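Local coordinates for pesticidal crystal protein Cry2Aa (Bacillus thuringiensis serovar kurstaki, PDB 1I5P), which promotes colloid-osmotic lysis by binding midgut epithelial cells of dipteran and lepidopteran larvae, at residues N416-P430 against R461-I474. Residues are numbered along the deposited sequence; the frame is centred on the assembly and turned at random.
Sequences NYFPDYFIRNISGVP and RAYLVSVHNRKNNI
Strand 422-430 pairs with strand 462-469 as an edge of a three-stranded antiparallel sheet in the middle, beta-prism domain of this delta-endotoxin; strand 275-278 flanks 462-469 on its other side. The segment axes run nearly antiparallel, and paired N-H...O=C bonds join Phe-422 to Asn-469, Ser-427 to Val-465 and Val-429 to Tyr-463. A classic beta bulge interrupts the ladder: Arg-424 and Asn-425 both face Val-467, whose O receives a weak bond from each backbone N, while Val-467 N bonds well to Asn-425 O at 2.8 Å.

His-468 is the hub of the aromatic contacts. Phe-418 turns its edge onto one imidazole face (centroids 5.3 Å apart, planes at 89°), and Ile-423 CG1 covers the opposite face, 3.9 Å from the His-468 ring centroid. Polar contacts fix the ring's rotation: NE2 pairs with Ser-466 OG, which also bonds to Ser-376, and ND1 meets a water in the ring plane that also bridges Phe-418 N and Tyr-421 O. On Tyr-421, Arg-470 CG sits 4.0 Å from the ring centroid, only 10° off the normal; the Arg-470 guanidinium lays one face over Tyr-421 CE1, the two planes inclined at 51°.

At the Asn-469 end of the ladder, a second water links Asp-420 O to Arg-470 O, and Asn-469 OD1 accepts from Lys-471 N, closing an Asx turn, while its ND2 bonds to Asn-274 OD1. The side chain of Arg-424, bent at chi2, takes a side-on grip on one backbone oxygen: NE lies 2.8 Å from Lys-471 O, and NH2, 3.0 Å from that same Lys-471 O, approaches in the carbonyl plane on a lone pair. Ile-474 CD1 rests over the centre of one guanidinium face, 4.1 Å from Arg-424 CZ.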
loop_
_atom_site.group_PDB
_atom_site.type_symbol
_atom_site.label_atom_id
_atom_site.label_comp_id
_atom_site.label_asym_id
_atom_site.label_seq_id
_atom_site.Cartn_x
_atom_site.Cartn_y
_atom_site.Cartn_z
ATOM N N ASN A 416 -7.532 -13.178 5.921
ATOM C CA ASN A 416 -6.718 -12.161 5.278
ATOM C C ASN A 416 -6.092 -11.262 6.325
ATOM O O ASN A 416 -6.781 -10.662 7.144
ATOM C CB ASN A 416 -7.588 -11.367 4.308
ATOM C CG ASN A 416 -8.394 -12.275 3.402
ATOM O OD1 ASN A 416 -7.836 -12.944 2.526
ATOM N ND2 ASN A 416 -9.710 -12.323 3.616
ATOM N N TYR A 417 -4.769 -11.174 6.283
ATOM C CA TYR A 417 -4.028 -10.378 7.249
ATOM C C TYR A 417 -2.584 -10.227 6.788
ATOM O O TYR A 417 -2.035 -11.131 6.160
ATOM C CB TYR A 417 -4.055 -11.091 8.606
ATOM C CG TYR A 417 -3.054 -10.567 9.607
ATOM C CD1 TYR A 417 -3.319 -9.414 10.340
ATOM C CD2 TYR A 417 -1.819 -11.202 9.794
ATOM C CE1 TYR A 417 -2.389 -8.897 11.231
ATOM C CE2 TYR A 417 -0.877 -10.691 10.684
ATOM C CZ TYR A 417 -1.169 -9.537 11.396
ATOM O OH TYR A 417 -0.230 -8.999 12.246
ATOM N N PHE A 418 -1.980 -9.083 7.086
ATOM C CA PHE A 418 -0.583 -8.831 6.736
ATOM C C PHE A 418 0.055 -8.079 7.901
ATOM O O PHE A 418 -0.540 -7.138 8.425
ATOM C CB PHE A 418 -0.477 -7.994 5.453
ATOM C CG PHE A 418 -1.237 -8.565 4.287
ATOM C CD1 PHE A 418 -2.570 -8.224 4.073
ATOM C CD2 PHE A 418 -0.623 -9.456 3.409
ATOM C CE1 PHE A 418 -3.288 -8.759 2.996
ATOM C CE2 PHE A 418 -1.325 -10.000 2.332
ATOM C CZ PHE A 418 -2.663 -9.651 2.125
ATOM N N PRO A 419 1.273 -8.476 8.314
ATOM C CA PRO A 419 1.979 -7.827 9.426
ATOM C C PRO A 419 2.024 -6.320 9.264
ATOM O O PRO A 419 2.306 -5.825 8.172
ATOM C CB PRO A 419 3.372 -8.462 9.366
ATOM C CG PRO A 419 3.064 -9.844 8.887
ATOM C CD PRO A 419 2.102 -9.555 7.745
ATOM N N ASP A 420 1.733 -5.602 10.347
ATOM C CA ASP A 420 1.727 -4.133 10.355
ATOM C C ASP A 420 0.667 -3.495 9.458
ATOM O O ASP A 420 0.660 -2.277 9.252
ATOM C CB ASP A 420 3.113 -3.596 9.994
ATOM C CG ASP A 420 4.169 -3.972 11.027
ATOM O OD1 ASP A 420 3.991 -3.632 12.219
ATOM O OD2 ASP A 420 5.174 -4.607 10.645
ATOM N N TYR A 421 -0.227 -4.313 8.917
ATOM C CA TYR A 421 -1.307 -3.789 8.091
ATOM C C TYR A 421 -2.591 -3.869 8.884
ATOM O O TYR A 421 -2.851 -4.862 9.567
ATOM C CB TYR A 421 -1.486 -4.597 6.800
ATOM C CG TYR A 421 -0.522 -4.245 5.688
ATOM C CD1 TYR A 421 0.809 -4.656 5.738
ATOM C CD2 TYR A 421 -0.953 -3.537 4.563
ATOM C CE1 TYR A 421 1.687 -4.382 4.705
ATOM C CE2 TYR A 421 -0.077 -3.256 3.515
ATOM C CZ TYR A 421 1.239 -3.682 3.592
ATOM O OH TYR A 421 2.110 -3.410 2.561
ATOM N N PHE A 422 -3.389 -2.813 8.804
ATOM C CA PHE A 422 -4.669 -2.785 9.493
ATOM C C PHE A 422 -5.763 -2.736 8.444
ATOM O O PHE A 422 -5.551 -2.242 7.333
ATOM C CB PHE A 422 -4.797 -1.543 10.386
ATOM C CG PHE A 422 -3.756 -1.450 11.465
ATOM C CD1 PHE A 422 -2.528 -0.849 11.216
ATOM C CD2 PHE A 422 -4.001 -1.973 12.727
ATOM C CE1 PHE A 422 -1.560 -0.759 12.213
ATOM C CE2 PHE A 422 -3.033 -1.891 13.737
ATOM C CZ PHE A 422 -1.810 -1.283 13.472
ATOM N N ILE A 423 -6.931 -3.264 8.785
ATOM C CA ILE A 423 -8.041 -3.196 7.860
ATOM C C ILE A 423 -8.619 -1.805 8.105
ATOM O O ILE A 423 -9.389 -1.603 9.040
ATOM C CB ILE A 423 -9.098 -4.274 8.159
ATOM C CG1 ILE A 423 -8.528 -5.660 7.834
ATOM C CG2 ILE A 423 -10.356 -4.013 7.337
ATOM C CD1 ILE A 423 -9.445 -6.805 8.209
ATOM N N ARG A 424 -8.209 -0.844 7.284
ATOM C CA ARG A 424 -8.676 0.529 7.423
ATOM C C ARG A 424 -9.974 0.816 6.683
ATOM O O ARG A 424 -10.536 1.900 6.803
ATOM C CB ARG A 424 -7.590 1.504 6.969
ATOM C CG ARG A 424 -6.372 1.523 7.890
ATOM C CD ARG A 424 -6.753 1.891 9.319
ATOM N NE ARG A 424 -5.592 1.863 10.203
ATOM C CZ ARG A 424 -5.649 1.970 11.526
ATOM N NH1 ARG A 424 -6.820 2.117 12.136
ATOM N NH2 ARG A 424 -4.533 1.913 12.239
ATOM N N ASN A 425 -10.445 -0.147 5.905
ATOM C CA ASN A 425 -11.707 0.028 5.202
ATOM C C ASN A 425 -12.277 -1.315 4.792
ATOM O O ASN A 425 -11.552 -2.303 4.671
ATOM C CB ASN A 425 -11.546 0.924 3.966
ATOM C CG ASN A 425 -12.880 1.495 3.482
ATOM O OD1 ASN A 425 -13.872 1.472 4.204
ATOM N ND2 ASN A 425 -12.900 2.021 2.265
ATOM N N ILE A 426 -13.591 -1.350 4.605
ATOM C CA ILE A 426 -14.275 -2.560 4.180
ATOM C C ILE A 426 -15.200 -2.172 3.038
ATOM O O ILE A 426 -15.765 -1.078 3.022
ATOM C CB ILE A 426 -15.112 -3.180 5.319
ATOM C CG1 ILE A 426 -14.181 -3.700 6.422
ATOM C CG2 ILE A 426 -15.971 -4.317 4.781
ATOM C CD1 ILE A 426 -14.902 -4.174 7.669
ATOM N N SER A 427 -15.333 -3.062 2.067
ATOM C CA SER A 427 -16.206 -2.814 0.940
ATOM C C SER A 427 -16.806 -4.155 0.571
ATOM O O SER A 427 -16.835 -5.071 1.388
ATOM C CB SER A 427 -15.415 -2.235 -0.234
ATOM O OG SER A 427 -16.281 -1.747 -1.243
ATOM N N GLY A 428 -17.281 -4.278 -0.658
ATOM C CA GLY A 428 -17.869 -5.533 -1.076
ATOM C C GLY A 428 -18.541 -5.407 -2.422
ATOM O O GLY A 428 -18.666 -4.308 -2.967
ATOM N N VAL A 429 -18.964 -6.544 -2.963
ATOM C CA VAL A 429 -19.640 -6.566 -4.249
ATOM C C VAL A 429 -20.797 -7.553 -4.209
ATOM O O VAL A 429 -20.810 -8.480 -3.395
ATOM C CB VAL A 429 -18.684 -6.976 -5.396
ATOM C CG1 VAL A 429 -17.554 -5.970 -5.517
ATOM C CG2 VAL A 429 -18.126 -8.370 -5.146
ATOM N N PRO A 430 -21.809 -7.341 -5.062
ATOM C CA PRO A 430 -22.950 -8.260 -5.092
ATOM C C PRO A 430 -22.542 -9.447 -5.972
ATOM O O PRO A 430 -21.464 -9.429 -6.571
ATOM C CB PRO A 430 -24.039 -7.418 -5.742
ATOM C CG PRO A 430 -23.255 -6.641 -6.748
ATOM C CD PRO A 430 -22.076 -6.163 -5.905
ATOM N N ARG A 461 -26.852 -11.140 -2.945
ATOM C CA ARG A 461 -25.738 -11.508 -2.088
ATOM C C ARG A 461 -24.737 -10.370 -1.955
ATOM O O ARG A 461 -24.610 -9.529 -2.841
ATOM C CB ARG A 461 -25.024 -12.736 -2.658
ATOM C CG ARG A 461 -25.840 -14.025 -2.627
ATOM C CD ARG A 461 -25.905 -14.597 -1.229
ATOM N NE ARG A 461 -26.521 -15.921 -1.196
ATOM C CZ ARG A 461 -27.826 -16.150 -1.272
ATOM N NH1 ARG A 461 -28.679 -15.142 -1.386
ATOM N NH2 ARG A 461 -28.278 -17.395 -1.226
ATOM N N ALA A 462 -24.032 -10.355 -0.829
ATOM C CA ALA A 462 -23.013 -9.351 -0.570
ATOM C C ALA A 462 -21.726 -10.082 -0.213
ATOM O O ALA A 462 -21.700 -10.866 0.731
ATOM C CB ALA A 462 -23.437 -8.446 0.580
ATOM N N TYR A 463 -20.672 -9.839 -0.984
ATOM C CA TYR A 463 -19.374 -10.453 -0.737
ATOM C C TYR A 463 -18.411 -9.322 -0.405
ATOM O O TYR A 463 -18.065 -8.513 -1.262
ATOM C CB TYR A 463 -18.919 -11.232 -1.972
ATOM C CG TYR A 463 -19.879 -12.346 -2.336
ATOM C CD1 TYR A 463 -20.737 -12.233 -3.433
ATOM C CD2 TYR A 463 -19.951 -13.501 -1.558
ATOM C CE1 TYR A 463 -21.647 -13.252 -3.745
ATOM C CE2 TYR A 463 -20.853 -14.521 -1.857
ATOM C CZ TYR A 463 -21.696 -14.394 -2.949
ATOM O OH TYR A 463 -22.578 -15.417 -3.226
ATOM N N LEU A 464 -17.987 -9.275 0.853
ATOM C CA LEU A 464 -17.119 -8.216 1.345
ATOM C C LEU A 464 -15.653 -8.291 0.956
ATOM O O LEU A 464 -15.105 -9.367 0.691
ATOM C CB LEU A 464 -17.240 -8.121 2.866
ATOM C CG LEU A 464 -18.686 -8.080 3.366
ATOM C CD1 LEU A 464 -18.705 -7.864 4.866
ATOM C CD2 LEU A 464 -19.449 -6.972 2.652
ATOM N N VAL A 465 -15.038 -7.115 0.936
ATOM C CA VAL A 465 -13.640 -6.938 0.591
ATOM C C VAL A 465 -12.973 -6.170 1.728
ATOM O O VAL A 465 -13.457 -5.111 2.135
ATOM C CB VAL A 465 -13.509 -6.112 -0.714
ATOM C CG1 VAL A 465 -12.051 -5.727 -0.966
ATOM C CG2 VAL A 465 -14.085 -6.904 -1.888
ATOM N N SER A 466 -11.877 -6.704 2.258
ATOM C CA SER A 466 -11.169 -6.003 3.322
ATOM C C SER A 466 -10.019 -5.206 2.697
ATOM O O SER A 466 -9.318 -5.694 1.807
ATOM C CB SER A 466 -10.653 -6.986 4.387
ATOM O OG SER A 466 -9.871 -8.023 3.830
ATOM N N VAL A 467 -9.867 -3.962 3.147
ATOM C CA VAL A 467 -8.834 -3.063 2.648
ATOM C C VAL A 467 -7.760 -2.912 3.715
ATOM O O VAL A 467 -8.000 -2.336 4.780
ATOM C CB VAL A 467 -9.418 -1.669 2.330
ATOM C CG1 VAL A 467 -8.393 -0.835 1.580
ATOM C CG2 VAL A 467 -10.699 -1.812 1.511
ATOM N N HIS A 468 -6.575 -3.429 3.416
ATOM C CA HIS A 468 -5.460 -3.398 4.354
ATOM C C HIS A 468 -4.447 -2.307 4.025
ATOM O O HIS A 468 -4.035 -2.140 2.871
ATOM C CB HIS A 468 -4.768 -4.762 4.360
ATOM C CG HIS A 468 -5.707 -5.908 4.579
ATOM N ND1 HIS A 468 -5.665 -6.704 5.703
ATOM C CD2 HIS A 468 -6.721 -6.385 3.817
ATOM C CE1 HIS A 468 -6.613 -7.623 5.624
ATOM N NE2 HIS A 468 -7.266 -7.450 4.487
ATOM N N ASN A 469 -4.045 -1.564 5.050
ATOM C CA ASN A 469 -3.082 -0.494 4.861
ATOM C C ASN A 469 -2.256 -0.330 6.129
ATOM O O ASN A 469 -2.730 -0.635 7.229
ATOM C CB ASN A 469 -3.821 0.808 4.515
ATOM C CG ASN A 469 -2.907 1.856 3.918
ATOM O OD1 ASN A 469 -2.141 2.502 4.631
ATOM N ND2 ASN A 469 -2.975 2.025 2.601
ATOM N N ARG A 470 -1.027 0.150 5.971
ATOM C CA ARG A 470 -0.137 0.359 7.102
ATOM C C ARG A 470 -0.554 1.542 7.971
ATOM O O ARG A 470 -0.198 1.605 9.152
ATOM C CB ARG A 470 1.288 0.591 6.614
ATOM C CG ARG A 470 1.995 -0.651 6.101
ATOM C CD ARG A 470 3.469 -0.362 5.895
ATOM N NE ARG A 470 4.278 -1.576 5.980
ATOM C CZ ARG A 470 4.631 -2.324 4.941
ATOM N NH1 ARG A 470 4.249 -1.988 3.717
ATOM N NH2 ARG A 470 5.373 -3.406 5.128
ATOM N N LYS A 471 -1.295 2.478 7.379
ATOM C CA LYS A 471 -1.750 3.671 8.087
ATOM C C LYS A 471 -2.059 3.398 9.553
ATOM O O LYS A 471 -2.861 2.525 9.872
ATOM C CB LYS A 471 -2.991 4.251 7.409
ATOM C CG LYS A 471 -3.449 5.563 8.013
ATOM C CD LYS A 471 -2.339 6.605 7.930
ATOM C CE LYS A 471 -2.831 7.972 8.377
ATOM N NZ LYS A 471 -1.810 9.030 8.127
ATOM N N ASN A 472 -1.431 4.157 10.443
ATOM C CA ASN A 472 -1.646 3.949 11.867
ATOM C C ASN A 472 -1.497 5.229 12.694
ATOM O O ASN A 472 -2.036 5.323 13.800
ATOM C CB ASN A 472 -0.667 2.872 12.357
ATOM C CG ASN A 472 -1.025 2.315 13.729
ATOM O OD1 ASN A 472 -2.188 2.283 14.119
ATOM N ND2 ASN A 472 -0.012 1.844 14.454
ATOM N N ASN A 473 -0.789 6.221 12.156
ATOM C CA ASN A 473 -0.583 7.469 12.887
ATOM C C ASN A 473 -1.798 8.387 12.824
ATOM O O ASN A 473 -1.746 9.490 12.278
ATOM C CB ASN A 473 0.665 8.202 12.372
ATOM C CG ASN A 473 0.519 8.700 10.951
ATOM O OD1 ASN A 473 -0.004 8.003 10.087
ATOM N ND2 ASN A 473 1.001 9.914 10.701
ATOM N N ILE A 474 -2.892 7.910 13.403
ATOM C CA ILE A 474 -4.136 8.657 13.450
ATOM C C ILE A 474 -4.331 9.117 14.889
ATOM O O ILE A 474 -4.514 8.302 15.792
ATOM C CB ILE A 474 -5.335 7.774 13.052
ATOM C CG1 ILE A 474 -5.101 7.160 11.666
ATOM C CG2 ILE A 474 -6.612 8.609 13.061
ATOM C CD1 ILE A 474 -6.052 6.023 11.314
HETATM O O HOH W 1 -4.066 -6.815 8.050
HETATM O O HOH W 2 1.639 0.076 10.539
#